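Local structure of SspB protein (Streptomyces clavuligerus, 6JUF) at residues B[9-14]-B[123-128]; B[67-72]-B[114-119]; B[175-180]-B[206-211]. The protein is a metal-binding component of a phosphorothioation-sensing anti-phage defence system and probably acts as a DNase within it. One frame throughout, in Å; residues are numbered along the deposited sequence.

Contact 1: B[9-14]-B[123-128]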
loop_
_atom_site.group_PDB
_atom_site.type_symbol
_atom_site.label_atom_id
_atom_site.label_comp_id
_atom_site.label_asym_id
_atom_site.label_seq_id
_atom_site.Cartn_x
_atom_site.Cartn_y
_atom_site.Cartn_z
ATOM N N ALA B 9 -0.228 29.841 4.988
ATOM C CA ALA B 9 -0.678 28.461 4.985
ATOM C C ALA B 9 0.404 27.519 5.519
ATOM O O ALA B 9 0.097 26.487 6.149
ATOM C CB ALA B 9 -1.090 28.021 3.583
ATOM N N ALA B 10 1.656 27.829 5.192
ATOM C CA ALA B 10 2.713 26.823 5.347
ATOM C C ALA B 10 4.024 27.309 5.956
ATOM O O ALA B 10 4.426 28.438 5.769
ATOM C CB ALA B 10 2.976 26.185 3.980
ATOM N N HIS B 11 4.706 26.386 6.653
ATOM C CA HIS B 11 6.072 26.640 7.087
ATOM C C HIS B 11 7.016 26.534 5.909
ATOM O O HIS B 11 6.721 25.850 4.890
ATOM C CB HIS B 11 6.474 25.521 8.041
ATOM C CG HIS B 11 5.706 25.509 9.331
ATOM N ND1 HIS B 11 5.702 26.541 10.196
ATOM C CD2 HIS B 11 4.886 24.542 9.869
ATOM C CE1 HIS B 11 4.940 26.217 11.265
ATOM N NE2 HIS B 11 4.448 24.993 11.065
ATOM N N SER B 12 8.179 27.155 6.021
ATOM C CA SER B 12 9.212 27.105 4.979
ATOM C C SER B 12 9.988 25.782 5.134
ATOM O O SER B 12 10.995 25.679 5.816
ATOM C CB SER B 12 10.155 28.314 5.097
ATOM O OG SER B 12 11.079 28.218 4.048
ATOM N N SER B 13 9.434 24.725 4.579
ATOM C CA SER B 13 10.036 23.425 4.632
ATOM C C SER B 13 10.037 22.839 3.227
ATOM O O SER B 13 8.967 22.574 2.666
ATOM C CB SER B 13 9.251 22.519 5.610
ATOM O OG SER B 13 9.827 21.213 5.662
ATOM N N PHE B 14 11.236 22.606 2.668
ATOM C CA PHE B 14 11.388 22.088 1.291
ATOM C C PHE B 14 12.423 20.959 1.246
ATOM O O PHE B 14 13.514 21.078 1.834
ATOM C CB PHE B 14 11.837 23.233 0.338
ATOM C CG PHE B 14 10.836 24.356 0.280
ATOM C CD1 PHE B 14 9.796 24.340 -0.681
ATOM C CD2 PHE B 14 10.888 25.392 1.222
ATOM C CE1 PHE B 14 8.838 25.350 -0.661
ATOM C CE2 PHE B 14 9.944 26.405 1.187
ATOM C CZ PHE B 14 8.936 26.377 0.266
ATOM N N GLY B 123 -1.899 28.076 14.596
ATOM C CA GLY B 123 -1.177 27.231 15.547
ATOM C C GLY B 123 -0.714 25.888 14.958
ATOM O O GLY B 123 0.114 25.199 15.576
ATOM N N THR B 124 -1.191 25.520 13.768
ATOM C CA THR B 124 -0.777 24.265 13.067
ATOM C C THR B 124 -0.744 24.378 11.542
ATOM O O THR B 124 -1.637 23.900 10.842
ATOM C CB THR B 124 -1.648 23.044 13.482
ATOM O OG1 THR B 124 -1.852 23.034 14.891
ATOM C CG2 THR B 124 -1.005 21.681 13.048
ATOM N N LYS B 125 0.292 25.061 11.040
ATOM C CA LYS B 125 0.437 25.307 9.605
ATOM C C LYS B 125 0.902 24.012 8.918
ATOM O O LYS B 125 1.346 23.043 9.566
ATOM C CB LYS B 125 1.475 26.418 9.370
ATOM C CG LYS B 125 0.992 27.821 9.613
ATOM C CD LYS B 125 2.180 28.788 9.464
ATOM C CE LYS B 125 1.642 30.204 9.312
ATOM N NZ LYS B 125 2.747 31.167 9.040
ATOM N N SER B 126 0.852 23.977 7.598
ATOM C CA SER B 126 1.333 22.819 6.821
ATOM C C SER B 126 2.871 22.807 6.730
ATOM O O SER B 126 3.517 23.836 6.641
ATOM C CB SER B 126 0.744 22.916 5.425
ATOM O OG SER B 126 1.208 21.836 4.587
ATOM N N TRP B 127 3.405 21.595 6.753
ATOM C CA TRP B 127 4.833 21.305 6.522
ATOM C C TRP B 127 5.130 21.056 5.095
ATOM O O TRP B 127 6.276 20.725 4.786
ATOM C CB TRP B 127 5.313 20.115 7.384
ATOM C CG TRP B 127 5.259 20.438 8.833
ATOM C CD1 TRP B 127 4.269 20.083 9.785
ATOM C CD2 TRP B 127 6.193 21.290 9.548
ATOM N NE1 TRP B 127 4.547 20.671 10.995
ATOM C CE2 TRP B 127 5.688 21.406 10.907
ATOM C CE3 TRP B 127 7.341 22.001 9.184
ATOM C CZ2 TRP B 127 6.325 22.151 11.848
ATOM C CZ3 TRP B 127 7.973 22.749 10.164
ATOM C CH2 TRP B 127 7.470 22.825 11.455
ATOM N N ALA B 128 4.164 21.189 4.201
ATOM C CA ALA B 128 4.402 20.849 2.783
ATOM C C ALA B 128 4.047 21.970 1.817
ATOM O O ALA B 128 3.067 21.852 1.058
ATOM C CB ALA B 128 3.681 19.523 2.419
HETATM O O HOH W 1 5.378 30.382 7.356
HETATM O O HOH W 2 2.404 23.052 12.213
#

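Contact 2: B[67-72]-B[114-119]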
loop_
_atom_site.group_PDB
_atom_site.type_symbol
_atom_site.label_atom_id
_atom_site.label_comp_id
_atom_site.label_asym_id
_atom_site.label_seq_id
_atom_site.Cartn_x
_atom_site.Cartn_y
_atom_site.Cartn_z
ATOM N N PHE B 67 2.319 14.839 8.284
ATOM C CA PHE B 67 0.952 14.223 8.294
ATOM C C PHE B 67 0.229 14.547 9.617
ATOM O O PHE B 67 -0.882 14.060 9.843
ATOM C CB PHE B 67 0.993 12.688 8.062
ATOM C CG PHE B 67 1.153 12.318 6.606
ATOM C CD1 PHE B 67 0.148 12.641 5.683
ATOM C CD2 PHE B 67 2.300 11.683 6.166
ATOM C CE1 PHE B 67 0.300 12.294 4.346
ATOM C CE2 PHE B 67 2.476 11.364 4.844
ATOM C CZ PHE B 67 1.486 11.673 3.898
ATOM N N LYS B 68 0.823 15.387 10.459
ATOM C CA LYS B 68 0.189 15.814 11.731
ATOM C C LYS B 68 0.078 14.664 12.706
ATOM O O LYS B 68 -0.840 14.607 13.559
ATOM C CB LYS B 68 -1.157 16.553 11.519
ATOM C CG LYS B 68 -1.159 17.624 10.424
ATOM C CD LYS B 68 -0.121 18.713 10.544
ATOM C CE LYS B 68 -0.510 20.014 9.820
ATOM N NZ LYS B 68 -0.794 19.792 8.381
ATOM N N LEU B 69 1.016 13.719 12.585
ATOM C CA LEU B 69 1.060 12.540 13.439
ATOM C C LEU B 69 2.004 12.751 14.601
ATOM O O LEU B 69 1.928 12.039 15.610
ATOM C CB LEU B 69 1.480 11.292 12.624
ATOM C CG LEU B 69 0.501 10.949 11.477
ATOM C CD1 LEU B 69 1.145 9.903 10.582
ATOM C CD2 LEU B 69 -0.832 10.368 11.942
ATOM N N THR B 70 2.914 13.723 14.467
ATOM C CA THR B 70 3.718 14.177 15.600
ATOM C C THR B 70 3.770 15.675 15.591
ATOM O O THR B 70 3.445 16.303 14.565
ATOM C CB THR B 70 5.180 13.735 15.493
ATOM O OG1 THR B 70 5.730 14.191 14.220
ATOM C CG2 THR B 70 5.318 12.200 15.603
ATOM N N ARG B 71 4.104 16.217 16.787
ATOM C CA ARG B 71 4.522 17.609 16.918
ATOM C C ARG B 71 5.941 17.556 17.476
ATOM O O ARG B 71 6.308 16.563 18.125
ATOM C CB ARG B 71 3.610 18.400 17.883
ATOM C CG ARG B 71 2.297 18.977 17.318
ATOM C CD ARG B 71 2.668 20.461 16.994
ATOM N NE ARG B 71 1.470 21.146 17.036
ATOM C CZ ARG B 71 1.196 22.316 16.546
ATOM N NH1 ARG B 71 2.148 23.039 15.962
ATOM N NH2 ARG B 71 -0.060 22.724 16.680
ATOM N N GLU B 72 6.725 18.602 17.282
ATOM C CA GLU B 72 8.052 18.644 17.820
ATOM C C GLU B 72 8.196 19.882 18.747
ATOM O O GLU B 72 7.578 20.944 18.539
ATOM C CB GLU B 72 9.121 18.669 16.689
ATOM C CG GLU B 72 9.100 17.419 15.819
ATOM C CD GLU B 72 10.252 17.384 14.859
ATOM O OE1 GLU B 72 11.148 18.260 14.895
ATOM O OE2 GLU B 72 10.234 16.480 14.009
ATOM N N HIS B 114 -4.065 12.635 3.312
ATOM C CA HIS B 114 -3.823 13.663 2.304
ATOM C C HIS B 114 -4.364 15.013 2.770
ATOM O O HIS B 114 -3.682 16.044 2.713
ATOM C CB HIS B 114 -4.438 13.212 0.959
ATOM C CG HIS B 114 -4.363 14.255 -0.088
ATOM N ND1 HIS B 114 -5.460 14.937 -0.573
ATOM C CD2 HIS B 114 -3.261 14.746 -0.763
ATOM C CE1 HIS B 114 -5.025 15.811 -1.529
ATOM N NE2 HIS B 114 -3.688 15.709 -1.602
ATOM N N TRP B 115 -5.577 14.991 3.336
ATOM C CA TRP B 115 -6.169 16.196 3.904
ATOM C C TRP B 115 -5.274 16.755 5.029
ATOM O O TRP B 115 -4.988 17.960 5.087
ATOM C CB TRP B 115 -7.572 15.843 4.430
ATOM C CG TRP B 115 -8.246 17.049 5.086
ATOM C CD1 TRP B 115 -8.457 17.269 6.462
ATOM C CD2 TRP B 115 -8.750 18.270 4.411
ATOM N NE1 TRP B 115 -9.073 18.461 6.674
ATOM C CE2 TRP B 115 -9.305 19.118 5.468
ATOM C CE3 TRP B 115 -8.865 18.676 3.065
ATOM C CZ2 TRP B 115 -9.837 20.372 5.201
ATOM C CZ3 TRP B 115 -9.412 19.943 2.832
ATOM C CH2 TRP B 115 -9.873 20.765 3.895
ATOM N N TRP B 116 -4.756 15.844 5.888
ATOM C CA TRP B 116 -3.905 16.309 6.987
ATOM C C TRP B 116 -2.596 16.882 6.535
ATOM O O TRP B 116 -2.125 17.864 7.090
ATOM C CB TRP B 116 -3.646 15.218 8.003
ATOM C CG TRP B 116 -4.889 14.879 8.815
ATOM C CD1 TRP B 116 -6.119 15.595 8.879
ATOM C CD2 TRP B 116 -5.057 13.740 9.726
ATOM N NE1 TRP B 116 -7.001 14.957 9.736
ATOM C CE2 TRP B 116 -6.438 13.829 10.263
ATOM C CE3 TRP B 116 -4.263 12.662 10.098
ATOM C CZ2 TRP B 116 -6.940 12.877 11.180
ATOM C CZ3 TRP B 116 -4.764 11.738 11.016
ATOM C CH2 TRP B 116 -6.097 11.809 11.524
ATOM N N LEU B 117 -2.070 16.344 5.420
ATOM C CA LEU B 117 -0.789 16.826 4.884
ATOM C C LEU B 117 -0.951 18.313 4.419
ATOM O O LEU B 117 -0.083 19.127 4.618
ATOM C CB LEU B 117 -0.327 15.961 3.704
ATOM C CG LEU B 117 0.981 16.383 3.009
ATOM C CD1 LEU B 117 2.208 16.433 3.992
ATOM C CD2 LEU B 117 1.294 15.468 1.846
ATOM N N LEU B 118 -2.095 18.596 3.820
ATOM C CA LEU B 118 -2.386 19.926 3.243
ATOM C C LEU B 118 -2.888 20.904 4.310
ATOM O O LEU B 118 -2.900 22.112 4.135
ATOM C CB LEU B 118 -3.398 19.790 2.101
ATOM C CG LEU B 118 -2.949 19.075 0.839
ATOM C CD1 LEU B 118 -4.146 18.872 -0.064
ATOM C CD2 LEU B 118 -1.819 19.836 0.131
ATOM N N SER B 119 -3.299 20.338 5.444
ATOM C CA SER B 119 -4.043 21.108 6.466
ATOM C C SER B 119 -3.255 22.264 7.070
ATOM O O SER B 119 -2.074 22.124 7.323
ATOM C CB SER B 119 -4.497 20.167 7.600
ATOM O OG SER B 119 -5.286 20.838 8.543
HETATM O O HOH W 3 1.582 19.294 6.815
#

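Contact 3: B[175-180]-B[206-211]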
loop_
_atom_site.group_PDB
_atom_site.type_symbol
_atom_site.label_atom_id
_atom_site.label_comp_id
_atom_site.label_asym_id
_atom_site.label_seq_id
_atom_site.Cartn_x
_atom_site.Cartn_y
_atom_site.Cartn_z
ATOM N N CYS B 175 8.956 14.490 -5.757
ATOM C CA CYS B 175 8.312 13.704 -4.677
ATOM C C CYS B 175 6.801 13.694 -4.820
ATOM O O CYS B 175 6.151 12.652 -4.593
ATOM C CB CYS B 175 8.689 14.307 -3.328
ATOM S SG CYS B 175 8.267 13.127 -1.978
ATOM N N ILE B 176 6.215 14.841 -5.179
ATOM C CA ILE B 176 4.733 14.934 -5.389
ATOM C C ILE B 176 4.333 13.928 -6.496
ATOM O O ILE B 176 3.373 13.194 -6.346
ATOM C CB ILE B 176 4.355 16.374 -5.820
ATOM C CG1 ILE B 176 4.407 17.319 -4.626
ATOM C CG2 ILE B 176 2.941 16.385 -6.429
ATOM C CD1 ILE B 176 4.446 18.821 -4.930
ATOM N N THR B 177 5.117 13.855 -7.575
ATOM C CA THR B 177 4.803 12.925 -8.678
ATOM C C THR B 177 4.884 11.463 -8.209
ATOM O O THR B 177 3.947 10.701 -8.440
ATOM C CB THR B 177 5.805 13.122 -9.828
ATOM O OG1 THR B 177 5.856 14.526 -10.144
ATOM C CG2 THR B 177 5.366 12.388 -11.079
ATOM N N LYS B 178 5.960 11.088 -7.516
ATOM C CA LYS B 178 6.121 9.722 -7.010
ATOM C C LYS B 178 5.015 9.338 -6.017
ATOM O O LYS B 178 4.644 8.152 -5.944
ATOM C CB LYS B 178 7.516 9.568 -6.295
ATOM C CG LYS B 178 8.636 9.496 -7.310
ATOM C CD LYS B 178 9.934 9.012 -6.690
ATOM C CE LYS B 178 10.696 10.134 -6.089
ATOM N NZ LYS B 178 11.883 9.522 -5.448
ATOM N N MET B 179 4.481 10.321 -5.293
ATOM C CA MET B 179 3.488 10.059 -4.253
ATOM C C MET B 179 2.121 9.755 -4.897
ATOM O O MET B 179 1.339 8.941 -4.370
ATOM C CB MET B 179 3.363 11.293 -3.328
ATOM C CG MET B 179 2.225 11.176 -2.276
ATOM S SD MET B 179 2.549 12.448 -1.014
ATOM C CE MET B 179 1.092 12.178 -0.022
ATOM N N TYR B 180 1.788 10.472 -5.984
ATOM C CA TYR B 180 0.417 10.397 -6.507
ATOM C C TYR B 180 0.178 9.673 -7.843
ATOM O O TYR B 180 -0.975 9.338 -8.142
ATOM C CB TYR B 180 -0.200 11.815 -6.641
ATOM C CG TYR B 180 -0.339 12.558 -5.317
ATOM C CD1 TYR B 180 -1.354 12.181 -4.388
ATOM C CD2 TYR B 180 0.518 13.590 -4.963
ATOM C CE1 TYR B 180 -1.451 12.841 -3.143
ATOM C CE2 TYR B 180 0.411 14.228 -3.743
ATOM C CZ TYR B 180 -0.574 13.879 -2.840
ATOM O OH TYR B 180 -0.673 14.558 -1.653
ATOM N N GLY B 206 -5.671 7.940 -7.154
ATOM C CA GLY B 206 -5.867 8.334 -8.567
ATOM C C GLY B 206 -5.911 9.847 -8.821
ATOM O O GLY B 206 -6.647 10.302 -9.712
ATOM N N LEU B 207 -5.167 10.625 -8.037
ATOM C CA LEU B 207 -5.205 12.128 -8.151
ATOM C C LEU B 207 -4.371 12.691 -9.267
ATOM O O LEU B 207 -4.561 13.827 -9.614
ATOM C CB LEU B 207 -4.768 12.782 -6.820
ATOM C CG LEU B 207 -5.872 12.831 -5.756
ATOM C CD1 LEU B 207 -5.215 13.086 -4.386
ATOM C CD2 LEU B 207 -6.878 13.928 -6.132
ATOM N N MET B 208 -3.340 11.962 -9.754
ATOM C CA MET B 208 -2.411 12.598 -10.716
ATOM C C MET B 208 -2.100 11.545 -11.766
ATOM O O MET B 208 -2.018 10.331 -11.458
ATOM C CB MET B 208 -1.113 13.041 -10.026
ATOM C CG MET B 208 -0.289 14.082 -10.781
ATOM S SD MET B 208 1.135 14.490 -9.765
ATOM C CE MET B 208 2.346 14.913 -11.055
ATOM N N GLU B 209 -1.915 11.974 -13.004
ATOM C CA GLU B 209 -1.638 11.047 -14.086
ATOM C C GLU B 209 -0.675 11.685 -15.086
ATOM O O GLU B 209 -0.562 12.911 -15.193
ATOM C CB GLU B 209 -2.970 10.617 -14.766
ATOM C CG GLU B 209 -2.879 9.648 -15.958
ATOM C CD GLU B 209 -2.185 8.315 -15.603
ATOM O OE1 GLU B 209 -0.968 8.273 -15.398
ATOM O OE2 GLU B 209 -2.903 7.278 -15.570
ATOM N N GLN B 210 0.040 10.804 -15.789
ATOM C CA GLN B 210 0.875 11.190 -16.896
ATOM C C GLN B 210 0.014 11.509 -18.109
ATOM O O GLN B 210 -0.968 10.797 -18.389
ATOM C CB GLN B 210 1.800 9.983 -17.172
ATOM C CG GLN B 210 2.421 10.028 -18.531
ATOM C CD GLN B 210 3.297 11.216 -18.754
ATOM O OE1 GLN B 210 3.326 11.737 -19.876
ATOM N NE2 GLN B 210 4.052 11.639 -17.736
ATOM N N VAL B 211 0.372 12.542 -18.869
ATOM C CA VAL B 211 -0.439 12.801 -20.037
ATOM C C VAL B 211 0.397 12.856 -21.334
ATOM O O VAL B 211 1.549 13.288 -21.332
ATOM C CB VAL B 211 -1.494 13.887 -19.781
ATOM C CG1 VAL B 211 -0.842 15.246 -19.624
ATOM C CG2 VAL B 211 -2.551 13.866 -20.877
HETATM O O HOH W 4 -3.098 9.648 -6.342
#

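Contact 1: B[9-14]-B[123-128]
Two backbone hydrogen bonds from Ser-126 to the neighbours of Ala-10, Ala-9 and His-11, make a single beta bridge between Ala-10 and Ser-126. His-11 N donates to Ser-126 O over 2.8 Å. Ser-126 N donates to Ala-9 O over 3.0 Å. Ser-126 OG accepts from Ala-128 N within an ST turn and also bonds Leu-117 O. Two waters add to the bridge. One donates to Ala-10 O and accepts from Lys-125 NZ, whose extended chain also reaches Ala-7 O. The other lies in the plane of the His-11 ring, 3.0 Å from His-11 NE2, and donates to Lys-125 O. The imidazole is held between two side chains. Lys-125 CB makes a CH-pi contact over one face, 3.9 Å from the ring centroid. The six-membered ring of Trp-127 stacks on the opposite face, centroids 3.9 Å apart and planes inclined by 29°. With chi1 at -66°, His-11 CG sits beside its own backbone N, which turns the ring toward Trp-127. Ser-13 CB meets the edge of the indole. The contact ties the loop after helix 5-9 to the loop leading into helix 129-137. Helix 57-66 lies alongside: Tyr-62 bonds Trp-127 O, and Arg-65 makes a cation-pi contact with Trp-127.

Contact 2: B[67-72]-B[114-119]
Lys-68 NZ is gripped by three oxygens. It donates to Trp-116 O over 2.7 Å, nearly straight along the carbonyl direction. It donates to Ser-119 O over 2.9 Å, this time from 30° out of the carbonyl plane. A water accepts the third bond and itself donates to Leu-117 O. The ammonium thus meets carbonyls at the C-terminal end of helix 107-118, where the helix dipole would be expected to favour a positive charge. The lysine chain bends at chi2 (-55°) and chi4 (-57°), which folds NZ back over the helix end. Trp-116 CB packs against Phe-67 O at 3.5 Å. On the indole, Leu-69 CD2 comes to the edge at Trp-116 CZ3, 4.3 Å away. The Phe-67 ring meets Leu-117 through CE1, which lies 3.8 Å from Leu-117 CB. The Phe-67 ring also meets those of Phe-202 and Trp-63. Trp-116 NE1 is bonded to Tyr-236 OH. Lys-68 has positive phi and is the C-prime residue of a Schellman motif, with Leu-69 N bonded to Ser-64 O and Lys-68 N to Arg-65 O. One lysine therefore closes helix 57-66 by its backbone and bonds the end of helix 107-118 by its side chain.

Contact 3: B[175-180]-B[206-211]
At chi1 -161° Met-208 swings CG opposite its backbone N, and the chain stays extended beyond it. This carries the thioether from strand 208-211 across to Thr-177. Tyr-180 keeps its ring on the side of its own backbone N (chi1 -63°), which sets it alongside Leu-207. The backbones come nearest at Tyr-180 and Met-208, and their CB atoms touch, Tyr-180 CB to Met-208 CB 3.7 Å. The methyl end of Met-208 crosses Thr-177. Its CE lies 3.6 Å from Thr-177 OG1 and 3.9 Å from Thr-177 CG2. That hydroxyl is bonded to Val-173 O in its own helix. Met-208 SD comes within 4.2 Å of Ile-176 CG2. The Leu-207 side chain runs alongside that of Tyr-180, with Leu-207 CD1 4.0 Å from both Tyr-180 CD1 and Tyr-180 CE1. No direct hydrogen bond joins the segments. One water, in the plane of the tyrosine ring, donates to Tyr-180 O and accepts from Leu-207 N, 2.8 Å from each. Met-208 N is buried without a polar partner in the model. The local axes of helix 175-180 and the strand are 8.4 Å apart at 105°. Within this chain the strand lies at the edge of an antiparallel three-stranded sheet. Trp-219 of the adjacent strand 218-221 touches both Thr-177 and Met-208. Helix 107-118 packs Trp-111 and His-114 against Leu-207, and Phe-135 of helix 129-137 meets the Tyr-180 ring edge-to-face.

How the contacts relate
Contact 2 lies nearest the middle of the chain, its centre about 5 Å from that of the chain. Contact 3 is also buried but about 16 Å out, while contact 1 is partly buried. Contact 2 is nested along the chain within the loop closed by contact 1, and the two touch: Arg-71 NH2 probably bonds Gly-123 O. Helix 107-118 is shared more widely, because Leu-117 CD2 also packs on Met-179 CE of contact 3 at 3.8 Å. Contacts 1 and 3 do not touch. Their chemistry differs. Contact 1 joins loops by backbone pairing and ring stacking, contact 2 sets a lysine ammonium among helix-end carbonyls, and contact 3 is mainly apolar packing with one bridging water.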